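Local coordinates for protein aldehyde dehydrogenase (Listeria monocytogenes, PDB 3K9D) that probably oxidises or reduces an aldehyde or acyl substrate with NAD or NADP as the partner coenzyme, at residues A[223-228]-A[256-261]; A[324-329]-A[347-352]; A[227-232]-A[377-382]. One frame throughout, in Å; residues are numbered along the deposited sequence.

Contact 1: A[223-228]-A[256-261]; sequences PAFIER and SVVVER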
ATOM      1  N   PRO A 223     -12.476 -17.783 -14.129  1.00 17.83           N
ATOM      2  CA  PRO A 223     -13.564 -18.388 -14.911  1.00 19.76           C
ATOM      3  C   PRO A 223     -14.087 -17.435 -15.980  1.00 20.33           C
ATOM      4  O   PRO A 223     -14.050 -16.200 -15.791  1.00 17.28           O
ATOM      5  CB  PRO A 223     -14.664 -18.650 -13.863  1.00 14.69           C
ATOM      6  CG  PRO A 223     -13.968 -18.597 -12.536  1.00 15.88           C
ATOM      7  CD  PRO A 223     -12.878 -17.565 -12.727  1.00 15.09           C
ATOM      8  N   ALA A 224     -14.555 -17.996 -17.096  1.00 17.76           N
ATOM      9  CA  ALA A 224     -15.288 -17.224 -18.117  1.00 17.08           C
ATOM     10  C   ALA A 224     -16.700 -17.761 -18.208  1.00 16.70           C
ATOM     11  O   ALA A 224     -16.919 -18.844 -18.739  1.00 17.64           O
ATOM     12  CB  ALA A 224     -14.607 -17.316 -19.471  1.00 19.42           C
ATOM     13  N   PHE A 225     -17.653 -16.999 -17.683  1.00 19.76           N
ATOM     14  CA  PHE A 225     -19.063 -17.398 -17.680  1.00 15.37           C
ATOM     15  C   PHE A 225     -19.744 -16.871 -18.960  1.00 19.63           C
ATOM     16  O   PHE A 225     -19.979 -15.673 -19.124  1.00 17.27           O
ATOM     17  CB  PHE A 225     -19.757 -16.922 -16.379  1.00 14.97           C
ATOM     18  CG  PHE A 225     -21.252 -17.190 -16.312  1.00 15.73           C
ATOM     19  CD1 PHE A 225     -21.817 -18.330 -16.866  1.00 15.10           C
ATOM     20  CD2 PHE A 225     -22.088 -16.288 -15.665  1.00 10.33           C
ATOM     21  CE1 PHE A 225     -23.184 -18.546 -16.807  1.00 21.41           C
ATOM     22  CE2 PHE A 225     -23.458 -16.500 -15.583  1.00 23.14           C
ATOM     23  CZ  PHE A 225     -24.008 -17.632 -16.165  1.00 20.20           C
ATOM     24  N   ILE A 226     -20.016 -17.780 -19.890  1.00 20.62           N
ATOM     25  CA  ILE A 226     -20.800 -17.411 -21.058  1.00 16.22           C
ATOM     26  C   ILE A 226     -22.241 -17.588 -20.616  1.00 16.33           C
ATOM     27  O   ILE A 226     -22.758 -18.710 -20.573  1.00 17.55           O
ATOM     28  CB  ILE A 226     -20.515 -18.307 -22.280  1.00 15.81           C
ATOM     29  CG1 ILE A 226     -19.020 -18.364 -22.596  1.00 15.47           C
ATOM     30  CG2 ILE A 226     -21.323 -17.835 -23.475  1.00 12.26           C
ATOM     31  CD1 ILE A 226     -18.672 -19.348 -23.750  1.00 17.69           C
ATOM     32  N   GLU A 227     -22.861 -16.473 -20.240  1.00 14.41           N
ATOM     33  CA  GLU A 227     -24.210 -16.466 -19.745  1.00 13.96           C
ATOM     34  C   GLU A 227     -25.142 -16.609 -20.952  1.00 16.78           C
ATOM     35  O   GLU A 227     -24.720 -16.360 -22.077  1.00 14.72           O
ATOM     36  CB  GLU A 227     -24.432 -15.183 -18.932  1.00 14.10           C
ATOM     37  CG  GLU A 227     -25.754 -15.095 -18.199  1.00 13.38           C
ATOM     38  CD  GLU A 227     -26.823 -14.400 -19.013  1.00 20.32           C
ATOM     39  OE1 GLU A 227     -26.465 -13.570 -19.878  1.00 19.07           O
ATOM     40  OE2 GLU A 227     -28.013 -14.688 -18.787  1.00 14.06           O
ATOM     41  N   ARG A 228     -26.386 -17.041 -20.730  1.00 15.82           N
ATOM     42  CA  ARG A 228     -27.274 -17.427 -21.831  1.00 21.07           C
ATOM     43  C   ARG A 228     -27.646 -16.301 -22.801  1.00 22.35           C
ATOM     44  O   ARG A 228     -27.947 -16.561 -23.966  1.00 18.84           O
ATOM     45  CB  ARG A 228     -28.516 -18.159 -21.312  1.00 12.85           C
ATOM     46  CG  ARG A 228     -29.517 -17.298 -20.551  1.00 15.67           C
ATOM     47  CD  ARG A 228     -30.728 -18.144 -20.141  1.00 22.49           C
ATOM     48  NE  ARG A 228     -30.386 -19.089 -19.081  1.00 25.23           N
ATOM     49  CZ  ARG A 228     -31.212 -20.002 -18.572  1.00 34.84           C
ATOM     50  NH1 ARG A 228     -32.443 -20.131 -19.033  1.00 17.09           N
ATOM     51  NH2 ARG A 228     -30.796 -20.809 -17.605  1.00 27.52           N
ATOM     52  N   SER A 256     -11.099 -21.510 -16.949  1.00 13.82           N
ATOM     53  CA  SER A 256     -12.255 -22.372 -17.102  1.00 15.58           C
ATOM     54  C   SER A 256     -13.330 -21.657 -17.912  1.00 21.86           C
ATOM     55  O   SER A 256     -13.329 -20.417 -18.008  1.00 18.26           O
ATOM     56  CB  SER A 256     -12.806 -22.836 -15.736  1.00 15.07           C
ATOM     57  OG  SER A 256     -13.240 -21.757 -14.933  1.00 19.49           O
ATOM     58  N   VAL A 257     -14.203 -22.459 -18.528  1.00 20.56           N
ATOM     59  CA  VAL A 257     -15.431 -21.978 -19.122  1.00 18.65           C
ATOM     60  C   VAL A 257     -16.600 -22.517 -18.291  1.00 14.84           C
ATOM     61  O   VAL A 257     -16.669 -23.695 -17.987  1.00 25.06           O
ATOM     62  CB  VAL A 257     -15.582 -22.363 -20.636  1.00 16.40           C
ATOM     63  CG1 VAL A 257     -16.861 -21.757 -21.216  1.00 16.34           C
ATOM     64  CG2 VAL A 257     -14.377 -21.891 -21.456  1.00 15.84           C
ATOM     65  N   VAL A 258     -17.490 -21.627 -17.893  1.00 15.52           N
ATOM     66  CA  VAL A 258     -18.693 -21.996 -17.177  1.00 15.58           C
ATOM     67  C   VAL A 258     -19.861 -21.639 -18.103  1.00 13.86           C
ATOM     68  O   VAL A 258     -19.916 -20.535 -18.601  1.00 11.94           O
ATOM     69  CB  VAL A 258     -18.816 -21.221 -15.824  1.00 18.10           C
ATOM     70  CG1 VAL A 258     -20.115 -21.593 -15.097  1.00 14.33           C
ATOM     71  CG2 VAL A 258     -17.593 -21.511 -14.913  1.00 16.97           C
ATOM     72  N   VAL A 259     -20.757 -22.596 -18.357  1.00 17.74           N
ATOM     73  CA  VAL A 259     -21.941 -22.378 -19.202  1.00 18.84           C
ATOM     74  C   VAL A 259     -23.177 -22.844 -18.454  1.00 19.17           C
ATOM     75  O   VAL A 259     -23.082 -23.705 -17.577  1.00 16.13           O
ATOM     76  CB  VAL A 259     -21.867 -23.163 -20.576  1.00 14.43           C
ATOM     77  CG1 VAL A 259     -20.553 -22.917 -21.265  1.00 20.81           C
ATOM     78  CG2 VAL A 259     -22.060 -24.644 -20.370  1.00 14.00           C
ATOM     79  N   GLU A 260     -24.327 -22.272 -18.797  1.00 17.38           N
ATOM     80  CA  GLU A 260     -25.618 -22.794 -18.346  1.00 18.92           C
ATOM     81  C   GLU A 260     -25.993 -23.996 -19.210  1.00 15.64           C
ATOM     82  O   GLU A 260     -25.585 -24.082 -20.369  1.00 20.67           O
ATOM     83  CB  GLU A 260     -26.708 -21.708 -18.400  1.00 18.32           C
ATOM     84  CG  GLU A 260     -26.633 -20.685 -17.260  1.00 30.64           C
ATOM     85  CD  GLU A 260     -27.319 -19.376 -17.598  1.00 32.75           C
ATOM     86  OE1 GLU A 260     -26.859 -18.677 -18.520  1.00 25.69           O
ATOM     87  OE2 GLU A 260     -28.317 -19.032 -16.943  1.00 27.70           O
ATOM     88  N   ARG A 261     -26.759 -24.926 -18.644  1.00 15.75           N
ATOM     89  CA  ARG A 261     -27.134 -26.174 -19.331  1.00 21.66           C
ATOM     90  C   ARG A 261     -27.862 -25.949 -20.650  1.00 29.09           C
ATOM     91  O   ARG A 261     -27.599 -26.654 -21.632  1.00 15.78           O
ATOM     92  CB  ARG A 261     -27.992 -27.079 -18.431  1.00 24.78           C
ATOM     93  CG  ARG A 261     -28.300 -28.453 -19.053  1.00 20.53           C
ATOM     94  CD  ARG A 261     -28.887 -29.414 -18.034  1.00 27.83           C
ATOM     95  NE  ARG A 261     -28.010 -29.562 -16.876  1.00 33.78           N
ATOM     96  CZ  ARG A 261     -27.099 -30.518 -16.733  1.00 44.43           C
ATOM     97  NH1 ARG A 261     -26.933 -31.438 -17.672  1.00 34.01           N
ATOM     98  NH2 ARG A 261     -26.348 -30.548 -15.648  1.00 28.72           N
TER
HETATM   99  O   HOH W   1     -24.880 -20.145 -20.582  1.00 14.56           O
HETATM  100  O   HOH W   2     -28.973 -16.269 -17.079  1.00  9.71           O
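E260 reaches across from the end of strand 256-260 and sets its carboxylate against R228, just past the end of strand 223-226. The two side chains cross at about a right angle. OE1 of E260 takes the backbone N of R228 at 2.8 Å, nearly in line with its own C-O bond, while OE2 forms a salt bridge with the guanidinium: NE of R228 lies 3.0 Å from it in a weak bond and NH2 3.1 Å from it. OE2 sits at the edge of the guanidinium, yet NH2 meets it from above the carboxylate plane, since the two flat groups are turned 55° apart. R228 carries CG between its backbone N and carbonyl carbon (chi1 70°) and bends again at chi3, which folds the guanidinium back to E260. Beside this pair lies the ring of F225, its plane 66° from the carboxylate; CZ approaches OE1 of E260 to 3.8 Å, and E227 CB lies over one ring face, toward its rim. Further back the strands run parallel, in the order expected of a right-handed beta-alpha-beta crossover through helix 232-243. A224 N bonds to S256 O, V258 N to A224 O and I226 N to V258 O. On one face F225 CD1 packs on V258 CG1; on the other, I226 CD1 rests on V257 CG1 at 3.9 Å, against helices 232-243 and 261-273. Beyond V258 the backbones part, and a water fills in between I226 O and E260 N. A second water links OE2 of E227 to OE2 of E260, while OE1 of E227 accepts from S229 OG. OE2 of E227 comes within 4.2 Å of OE1 of E260, so R228 and the bridging water probably offset a mutual repulsion, and the charged pair closes the strand ends where direct backbone pairing stops.

Contact 2: A[324-329]-A[347-352]; sequences VLIAEE and LAFYTA
E329 lays its side chain over the ring of Y350. CB starts the contact, 4.1 Å from the ring centroid and 22° off the normal, a CH-pi approach over one face but offset toward the rim; it also lies near CB of A348. With CG anti to the backbone N (chi1 -177°), the chain runs alongside the tyrosine in the same direction, and CG of E329 reaches the phenol end, 3.5 Å from OH of Y350. A bend at chi2 then turns the carboxylate off the ring, its plane 49° from that of the phenol. OE2 takes the backbone N of K331, whose carbonyl O bonds to Y350 OH, so one residue holds both polar tips. Strands 324-328 and 346-352 are neighbours in an all-parallel alpha/beta sheet, where 324-328 lies between 276-278 and 346-352. Four backbone bonds join them in step: L347 N to L325 O, A327 N to L347 O, F349 N to A327 O and E329 N to F349 O. On the face turned to helix 261-273, I326 and L347 lie side by side, I326 CD1 being 4.0 Å from L347 CD1, and I326 CG2 presses on F349 CB at 3.6 Å. E328 CG runs beside the F349 ring, 4.2 Å from CD2; its OE1 goes on to a salt bridge with K264 of that helix.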
ATOM      1  N   VAL A 324      -6.923 -25.143 -28.499  1.00 14.18           N
ATOM      2  CA  VAL A 324      -6.944 -25.312 -27.033  1.00 21.88           C
ATOM      3  C   VAL A 324      -7.458 -26.714 -26.708  1.00 18.80           C
ATOM      4  O   VAL A 324      -8.223 -27.316 -27.482  1.00 20.14           O
ATOM      5  CB  VAL A 324      -7.873 -24.291 -26.255  1.00 23.49           C
ATOM      6  CG1 VAL A 324      -7.321 -22.853 -26.223  1.00 21.15           C
ATOM      7  CG2 VAL A 324      -9.305 -24.333 -26.771  1.00 18.44           C
ATOM      8  N   LEU A 325      -7.057 -27.218 -25.548  1.00 17.08           N
ATOM      9  CA  LEU A 325      -7.557 -28.470 -25.042  1.00 16.09           C
ATOM     10  C   LEU A 325      -8.524 -28.155 -23.929  1.00 13.54           C
ATOM     11  O   LEU A 325      -8.202 -27.380 -23.030  1.00 13.33           O
ATOM     12  CB  LEU A 325      -6.405 -29.359 -24.554  1.00 20.36           C
ATOM     13  CG  LEU A 325      -5.396 -29.758 -25.643  1.00 20.65           C
ATOM     14  CD1 LEU A 325      -4.219 -30.519 -25.035  1.00 21.83           C
ATOM     15  CD2 LEU A 325      -6.062 -30.573 -26.764  1.00  6.80           C
ATOM     16  N   ILE A 326      -9.726 -28.727 -24.022  1.00 15.65           N
ATOM     17  CA  ILE A 326     -10.787 -28.493 -23.045  1.00 19.35           C
ATOM     18  C   ILE A 326     -11.245 -29.788 -22.356  1.00 18.98           C
ATOM     19  O   ILE A 326     -11.633 -30.768 -23.006  1.00 13.95           O
ATOM     20  CB  ILE A 326     -11.994 -27.747 -23.676  1.00 19.56           C
ATOM     21  CG1 ILE A 326     -11.519 -26.569 -24.527  1.00 13.18           C
ATOM     22  CG2 ILE A 326     -12.973 -27.249 -22.592  1.00 19.99           C
ATOM     23  CD1 ILE A 326     -12.633 -25.621 -25.000  1.00  9.19           C
ATOM     24  N   ALA A 327     -11.183 -29.769 -21.027  1.00 16.08           N
ATOM     25  CA  ALA A 327     -11.591 -30.883 -20.196  1.00 19.32           C
ATOM     26  C   ALA A 327     -12.811 -30.476 -19.403  1.00 22.55           C
ATOM     27  O   ALA A 327     -12.788 -29.468 -18.698  1.00 20.94           O
ATOM     28  CB  ALA A 327     -10.470 -31.258 -19.246  1.00 14.75           C
ATOM     29  N   GLU A 328     -13.884 -31.247 -19.528  1.00 18.02           N
ATOM     30  CA  GLU A 328     -15.041 -31.039 -18.680  1.00 19.70           C
ATOM     31  C   GLU A 328     -14.658 -31.349 -17.232  1.00 23.57           C
ATOM     32  O   GLU A 328     -13.884 -32.284 -16.962  1.00 18.50           O
ATOM     33  CB  GLU A 328     -16.247 -31.852 -19.162  1.00 19.30           C
ATOM     34  CG  GLU A 328     -16.881 -31.261 -20.442  1.00 22.94           C
ATOM     35  CD  GLU A 328     -18.194 -31.904 -20.825  1.00 31.48           C
ATOM     36  OE1 GLU A 328     -19.132 -31.936 -19.996  1.00 31.88           O
ATOM     37  OE2 GLU A 328     -18.302 -32.356 -21.977  1.00 32.12           O
ATOM     38  N   GLU A 329     -15.154 -30.522 -16.319  1.00 22.51           N
ATOM     39  CA  GLU A 329     -14.829 -30.643 -14.899  1.00 20.19           C
ATOM     40  C   GLU A 329     -16.091 -30.476 -14.048  1.00 18.69           C
ATOM     41  O   GLU A 329     -17.038 -29.794 -14.459  1.00 21.95           O
ATOM     42  CB  GLU A 329     -13.769 -29.593 -14.529  1.00 17.64           C
ATOM     43  CG  GLU A 329     -13.275 -29.655 -13.083  1.00 24.52           C
ATOM     44  CD  GLU A 329     -12.659 -30.986 -12.737  1.00 23.81           C
ATOM     45  OE1 GLU A 329     -11.550 -31.253 -13.226  1.00 20.63           O
ATOM     46  OE2 GLU A 329     -13.276 -31.764 -11.979  1.00 20.99           O
ATOM     47  N   LEU A 347      -8.109 -25.477 -20.998  1.00 14.13           N
ATOM     48  CA  LEU A 347      -9.285 -25.012 -20.263  1.00 22.51           C
ATOM     49  C   LEU A 347     -10.043 -26.130 -19.547  1.00 18.57           C
ATOM     50  O   LEU A 347     -10.157 -27.236 -20.066  1.00 18.01           O
ATOM     51  CB  LEU A 347     -10.264 -24.325 -21.221  1.00 20.56           C
ATOM     52  CG  LEU A 347      -9.867 -22.980 -21.811  1.00 18.81           C
ATOM     53  CD1 LEU A 347     -10.786 -22.646 -22.968  1.00 19.39           C
ATOM     54  CD2 LEU A 347      -9.875 -21.863 -20.738  1.00 15.27           C
ATOM     55  N   ALA A 348     -10.541 -25.832 -18.344  1.00 14.28           N
ATOM     56  CA  ALA A 348     -11.674 -26.564 -17.764  1.00 10.35           C
ATOM     57  C   ALA A 348     -12.999 -26.100 -18.346  1.00 14.83           C
ATOM     58  O   ALA A 348     -13.121 -24.970 -18.808  1.00 16.31           O
ATOM     59  CB  ALA A 348     -11.693 -26.412 -16.229  1.00 16.09           C
ATOM     60  N   PHE A 349     -14.006 -26.970 -18.301  1.00 22.15           N
ATOM     61  CA  PHE A 349     -15.349 -26.641 -18.786  1.00 17.62           C
ATOM     62  C   PHE A 349     -16.419 -27.122 -17.789  1.00 14.85           C
ATOM     63  O   PHE A 349     -16.603 -28.323 -17.610  1.00 19.77           O
ATOM     64  CB  PHE A 349     -15.579 -27.276 -20.161  1.00 14.81           C
ATOM     65  CG  PHE A 349     -16.803 -26.771 -20.878  1.00 18.84           C
ATOM     66  CD1 PHE A 349     -16.685 -25.839 -21.906  1.00 20.35           C
ATOM     67  CD2 PHE A 349     -18.080 -27.256 -20.554  1.00 22.31           C
ATOM     68  CE1 PHE A 349     -17.794 -25.375 -22.565  1.00 20.17           C
ATOM     69  CE2 PHE A 349     -19.201 -26.783 -21.216  1.00 20.96           C
ATOM     70  CZ  PHE A 349     -19.057 -25.864 -22.229  1.00 21.05           C
ATOM     71  N   TYR A 350     -17.120 -26.180 -17.156  1.00 16.52           N
ATOM     72  CA  TYR A 350     -18.145 -26.506 -16.151  1.00 17.64           C
ATOM     73  C   TYR A 350     -19.549 -26.214 -16.662  1.00 12.26           C
ATOM     74  O   TYR A 350     -19.765 -25.250 -17.407  1.00 18.91           O
ATOM     75  CB  TYR A 350     -17.966 -25.675 -14.884  1.00 18.24           C
ATOM     76  CG  TYR A 350     -16.712 -25.903 -14.070  1.00 15.15           C
ATOM     77  CD1 TYR A 350     -16.695 -26.832 -13.024  1.00 12.61           C
ATOM     78  CD2 TYR A 350     -15.560 -25.154 -14.309  1.00 18.35           C
ATOM     79  CE1 TYR A 350     -15.555 -27.014 -12.240  1.00 17.23           C
ATOM     80  CE2 TYR A 350     -14.398 -25.353 -13.551  1.00 20.40           C
ATOM     81  CZ  TYR A 350     -14.408 -26.273 -12.513  1.00 18.69           C
ATOM     82  OH  TYR A 350     -13.278 -26.458 -11.750  1.00 19.53           O
ATOM     83  N   THR A 351     -20.503 -27.018 -16.213  1.00 17.47           N
ATOM     84  CA  THR A 351     -21.920 -26.801 -16.495  1.00 18.57           C
ATOM     85  C   THR A 351     -22.699 -26.549 -15.196  1.00 20.71           C
ATOM     86  O   THR A 351     -22.643 -27.339 -14.251  1.00 23.77           O
ATOM     87  CB  THR A 351     -22.528 -27.980 -17.271  1.00 21.17           C
ATOM     88  OG1 THR A 351     -21.691 -28.290 -18.400  1.00 19.20           O
ATOM     89  CG2 THR A 351     -23.949 -27.646 -17.759  1.00 17.10           C
ATOM     90  N   ALA A 352     -23.383 -25.412 -15.166  1.00 14.98           N
ATOM     91  CA  ALA A 352     -24.261 -24.988 -14.072  1.00 16.25           C
ATOM     92  C   ALA A 352     -25.683 -24.897 -14.624  1.00 19.86           C
ATOM     93  O   ALA A 352     -25.857 -24.922 -15.844  1.00 23.76           O
ATOM     94  CB  ALA A 352     -23.804 -23.640 -13.554  1.00 18.13           C
TER

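Contact 3: A[227-232]-A[377-382]; sequences ERSANI and IHSEDK
This is a polar contact between two turns at the same end of the parallel sheet, where the chain leaves strands 223-226 and 374-378 for the helices that follow them. A last backbone bond, E227 N to H378 O at 2.8 Å, continues the strand pairing; beyond it the side chains of E227, S229 and S379 take over. E227 opens a type I beta turn ending at A230, and its OE1 gathers the hydroxyls. S229 OG donates to it at 2.6 Å on the syn lone pair, and S379 OG donates at 2.7 Å from above the carboxylate plane. A weak bond from S229 N adds to this grip. Each serine then accepts in turn: S229 OG takes the backbone N of E380 at 2.6 Å, and S379 OG takes that of D381 at 3.0 Å, closing an ST turn. S229 owes its reach to a hydroxyl lying between its backbone N and carbonyl carbon (chi1 78°), whereas that of S379 stands anti to its N (chi1 -174°). The network thus points both hydroxyl hydrogens at OE1 of E227; S229 OG holds the opposite turn at E380 N, while S379 OG braces its own. A methyl contact flanks this network, A230 CB lying 3.4 Å from H378 O and 3.9 Å from H378 CB. Two N-caps follow directly: N231 OD1 accepts from R234 N at the start of helix 232-243, and D381 OD1 from I384 N at the start of helix 382-391. H378 packs on the first of these helices, E227 and S379 touch the second, and S379 O receives N400 beyond strand 396-399.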
ATOM      1  N   GLU A 227     -22.861 -16.473 -20.240  1.00 14.41           N
ATOM      2  CA  GLU A 227     -24.210 -16.466 -19.745  1.00 13.96           C
ATOM      3  C   GLU A 227     -25.142 -16.609 -20.952  1.00 16.78           C
ATOM      4  O   GLU A 227     -24.720 -16.360 -22.077  1.00 14.72           O
ATOM      5  CB  GLU A 227     -24.432 -15.183 -18.932  1.00 14.10           C
ATOM      6  CG  GLU A 227     -25.754 -15.095 -18.199  1.00 13.38           C
ATOM      7  CD  GLU A 227     -26.823 -14.400 -19.013  1.00 20.32           C
ATOM      8  OE1 GLU A 227     -26.465 -13.570 -19.878  1.00 19.07           O
ATOM      9  OE2 GLU A 227     -28.013 -14.688 -18.787  1.00 14.06           O
ATOM     10  N   ARG A 228     -26.386 -17.041 -20.730  1.00 15.82           N
ATOM     11  CA  ARG A 228     -27.274 -17.427 -21.831  1.00 21.07           C
ATOM     12  C   ARG A 228     -27.646 -16.301 -22.801  1.00 22.35           C
ATOM     13  O   ARG A 228     -27.947 -16.561 -23.966  1.00 18.84           O
ATOM     14  CB  ARG A 228     -28.516 -18.159 -21.312  1.00 12.85           C
ATOM     15  CG  ARG A 228     -29.517 -17.298 -20.551  1.00 15.67           C
ATOM     16  CD  ARG A 228     -30.728 -18.144 -20.141  1.00 22.49           C
ATOM     17  NE  ARG A 228     -30.386 -19.089 -19.081  1.00 25.23           N
ATOM     18  CZ  ARG A 228     -31.212 -20.002 -18.572  1.00 34.84           C
ATOM     19  NH1 ARG A 228     -32.443 -20.131 -19.033  1.00 17.09           N
ATOM     20  NH2 ARG A 228     -30.796 -20.809 -17.605  1.00 27.52           N
ATOM     21  N   SER A 229     -27.594 -15.052 -22.342  1.00 16.99           N
ATOM     22  CA  SER A 229     -27.865 -13.923 -23.230  1.00 18.47           C
ATOM     23  C   SER A 229     -26.711 -13.598 -24.195  1.00 19.68           C
ATOM     24  O   SER A 229     -26.892 -12.765 -25.074  1.00 17.12           O
ATOM     25  CB  SER A 229     -28.254 -12.664 -22.437  1.00 20.33           C
ATOM     26  OG  SER A 229     -27.115 -12.050 -21.871  1.00 16.76           O
ATOM     27  N   ALA A 230     -25.550 -14.254 -24.035  1.00 16.99           N
ATOM     28  CA  ALA A 230     -24.340 -13.873 -24.769  1.00 16.87           C
ATOM     29  C   ALA A 230     -24.366 -14.204 -26.249  1.00 17.31           C
ATOM     30  O   ALA A 230     -25.067 -15.098 -26.675  1.00 18.60           O
ATOM     31  CB  ALA A 230     -23.090 -14.482 -24.136  1.00 20.92           C
ATOM     32  N   ASN A 231     -23.574 -13.457 -27.005  1.00 21.05           N
ATOM     33  CA  ASN A 231     -23.248 -13.759 -28.385  1.00 21.97           C
ATOM     34  C   ASN A 231     -22.150 -14.845 -28.364  1.00 16.21           C
ATOM     35  O   ASN A 231     -20.997 -14.544 -28.087  1.00 22.49           O
ATOM     36  CB  ASN A 231     -22.741 -12.469 -29.029  1.00 25.55           C
ATOM     37  CG  ASN A 231     -22.460 -12.607 -30.502  1.00 36.13           C
ATOM     38  OD1 ASN A 231     -21.692 -13.461 -30.929  1.00 25.13           O
ATOM     39  ND2 ASN A 231     -23.055 -11.723 -31.293  1.00 35.01           N
ATOM     40  N   ILE A 232     -22.530 -16.089 -28.646  1.00 20.30           N
ATOM     41  CA  ILE A 232     -21.618 -17.243 -28.549  0.50 22.27           C
ATOM     42  C   ILE A 232     -20.425 -17.145 -29.512  1.00 19.97           C
ATOM     43  O   ILE A 232     -19.282 -17.278 -29.082  1.00 23.40           O
ATOM     44  CB  ILE A 232     -22.340 -18.634 -28.733  0.50 19.79           C
ATOM     45  CG1 ILE A 232     -23.628 -18.731 -27.910  0.50 17.41           C
ATOM     46  CG2 ILE A 232     -21.396 -19.794 -28.412  0.50 17.24           C
ATOM     47  CD1 ILE A 232     -23.413 -18.673 -26.431  0.50 14.33           C
ATOM     48  N   ILE A 377     -16.947 -12.407 -17.877  1.00 16.54           N
ATOM     49  CA  ILE A 377     -18.331 -12.748 -18.130  1.00 14.31           C
ATOM     50  C   ILE A 377     -18.747 -12.252 -19.522  1.00 18.11           C
ATOM     51  O   ILE A 377     -18.403 -11.136 -19.935  1.00 16.02           O
ATOM     52  CB  ILE A 377     -19.300 -12.169 -17.037  1.00 18.34           C
ATOM     53  CG1 ILE A 377     -20.726 -12.734 -17.226  1.00 16.73           C
ATOM     54  CG2 ILE A 377     -19.278 -10.648 -17.033  1.00 11.65           C
ATOM     55  CD1 ILE A 377     -21.772 -12.292 -16.185  1.00 17.90           C
ATOM     56  N   HIS A 378     -19.474 -13.106 -20.237  1.00 15.89           N
ATOM     57  CA  HIS A 378     -20.057 -12.749 -21.513  1.00 15.21           C
ATOM     58  C   HIS A 378     -21.541 -12.801 -21.328  1.00 18.69           C
ATOM     59  O   HIS A 378     -22.100 -13.842 -20.975  1.00 19.27           O
ATOM     60  CB  HIS A 378     -19.587 -13.698 -22.625  1.00 10.90           C
ATOM     61  CG  HIS A 378     -18.101 -13.723 -22.794  1.00 13.84           C
ATOM     62  ND1 HIS A 378     -17.435 -12.920 -23.696  1.00 14.99           N
ATOM     63  CD2 HIS A 378     -17.148 -14.456 -22.170  1.00  9.25           C
ATOM     64  CE1 HIS A 378     -16.139 -13.157 -23.618  1.00 13.58           C
ATOM     65  NE2 HIS A 378     -15.937 -14.074 -22.687  1.00 12.79           N
ATOM     66  N   SER A 379     -22.171 -11.657 -21.547  1.00 15.09           N
ATOM     67  CA  SER A 379     -23.568 -11.481 -21.218  1.00 20.05           C
ATOM     68  C   SER A 379     -24.047 -10.199 -21.846  1.00 22.11           C
ATOM     69  O   SER A 379     -23.278  -9.245 -21.968  1.00 24.87           O
ATOM     70  CB  SER A 379     -23.759 -11.360 -19.698  1.00 15.26           C
ATOM     71  OG  SER A 379     -25.129 -11.317 -19.383  1.00 13.88           O
ATOM     72  N   GLU A 380     -25.320 -10.183 -22.230  1.00 13.26           N
ATOM     73  CA  GLU A 380     -25.987  -8.939 -22.603  1.00 19.39           C
ATOM     74  C   GLU A 380     -26.996  -8.506 -21.530  1.00 23.28           C
ATOM     75  O   GLU A 380     -27.843  -7.625 -21.749  1.00 22.24           O
ATOM     76  CB  GLU A 380     -26.654  -9.064 -23.978  1.00 13.25           C
ATOM     77  CG  GLU A 380     -25.670  -9.393 -25.122  1.00 17.24           C
ATOM     78  CD  GLU A 380     -24.682  -8.271 -25.399  1.00 30.38           C
ATOM     79  OE1 GLU A 380     -25.054  -7.093 -25.226  1.00 30.88           O
ATOM     80  OE2 GLU A 380     -23.530  -8.562 -25.789  1.00 25.55           O
ATOM     81  N   ASP A 381     -26.892  -9.120 -20.359  1.00 17.42           N
ATOM     82  CA  ASP A 381     -27.805  -8.826 -19.268  1.00 20.55           C
ATOM     83  C   ASP A 381     -27.103  -7.979 -18.217  1.00 19.04           C
ATOM     84  O   ASP A 381     -26.331  -8.491 -17.402  1.00 18.13           O
ATOM     85  CB  ASP A 381     -28.344 -10.124 -18.655  1.00 15.49           C
ATOM     86  CG  ASP A 381     -29.505  -9.890 -17.695  1.00 16.04           C
ATOM     87  OD1 ASP A 381     -29.386  -9.043 -16.789  1.00 22.67           O
ATOM     88  OD2 ASP A 381     -30.532 -10.578 -17.814  1.00 23.72           O
ATOM     89  N   LYS A 382     -27.413  -6.688 -18.228  1.00 20.09           N
ATOM     90  CA  LYS A 382     -26.756  -5.719 -17.357  1.00 24.99           C
ATOM     91  C   LYS A 382     -27.070  -5.922 -15.874  1.00 16.03           C
ATOM     92  O   LYS A 382     -26.278  -5.540 -15.020  1.00 22.01           O
ATOM     93  CB  LYS A 382     -27.012  -4.278 -17.823  1.00 26.64           C
ATOM     94  CG  LYS A 382     -28.354  -3.653 -17.466  1.00 39.21           C
ATOM     95  CD  LYS A 382     -28.189  -2.123 -17.382  1.00 54.42           C
ATOM     96  CE  LYS A 382     -29.370  -1.356 -17.980  1.00 46.84           C
ATOM     97  NZ  LYS A 382     -30.564  -1.294 -17.085  1.00 44.54           N
TER

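All three contacts belong to one parallel sheet, and their strands follow one another across it. Contacts 1 and 2 meet directly, strand 256-260 lying beside 346-352, with V257 pairing with A348 and probably with Y350, and V259 packing on F349. Contacts 1 and 3 share the corner at 227-228, which serves contact 1 chiefly through R228 and contact 3 through E227. Contacts 2 and 3 do not touch, with centres about 18 Å apart. The first two are mainly buried strand pairs with apolar faces, though contact 1 ends in a salt bridge and waters; contact 3, only partly buried, relies on hydroxyls, amides and a carboxylate.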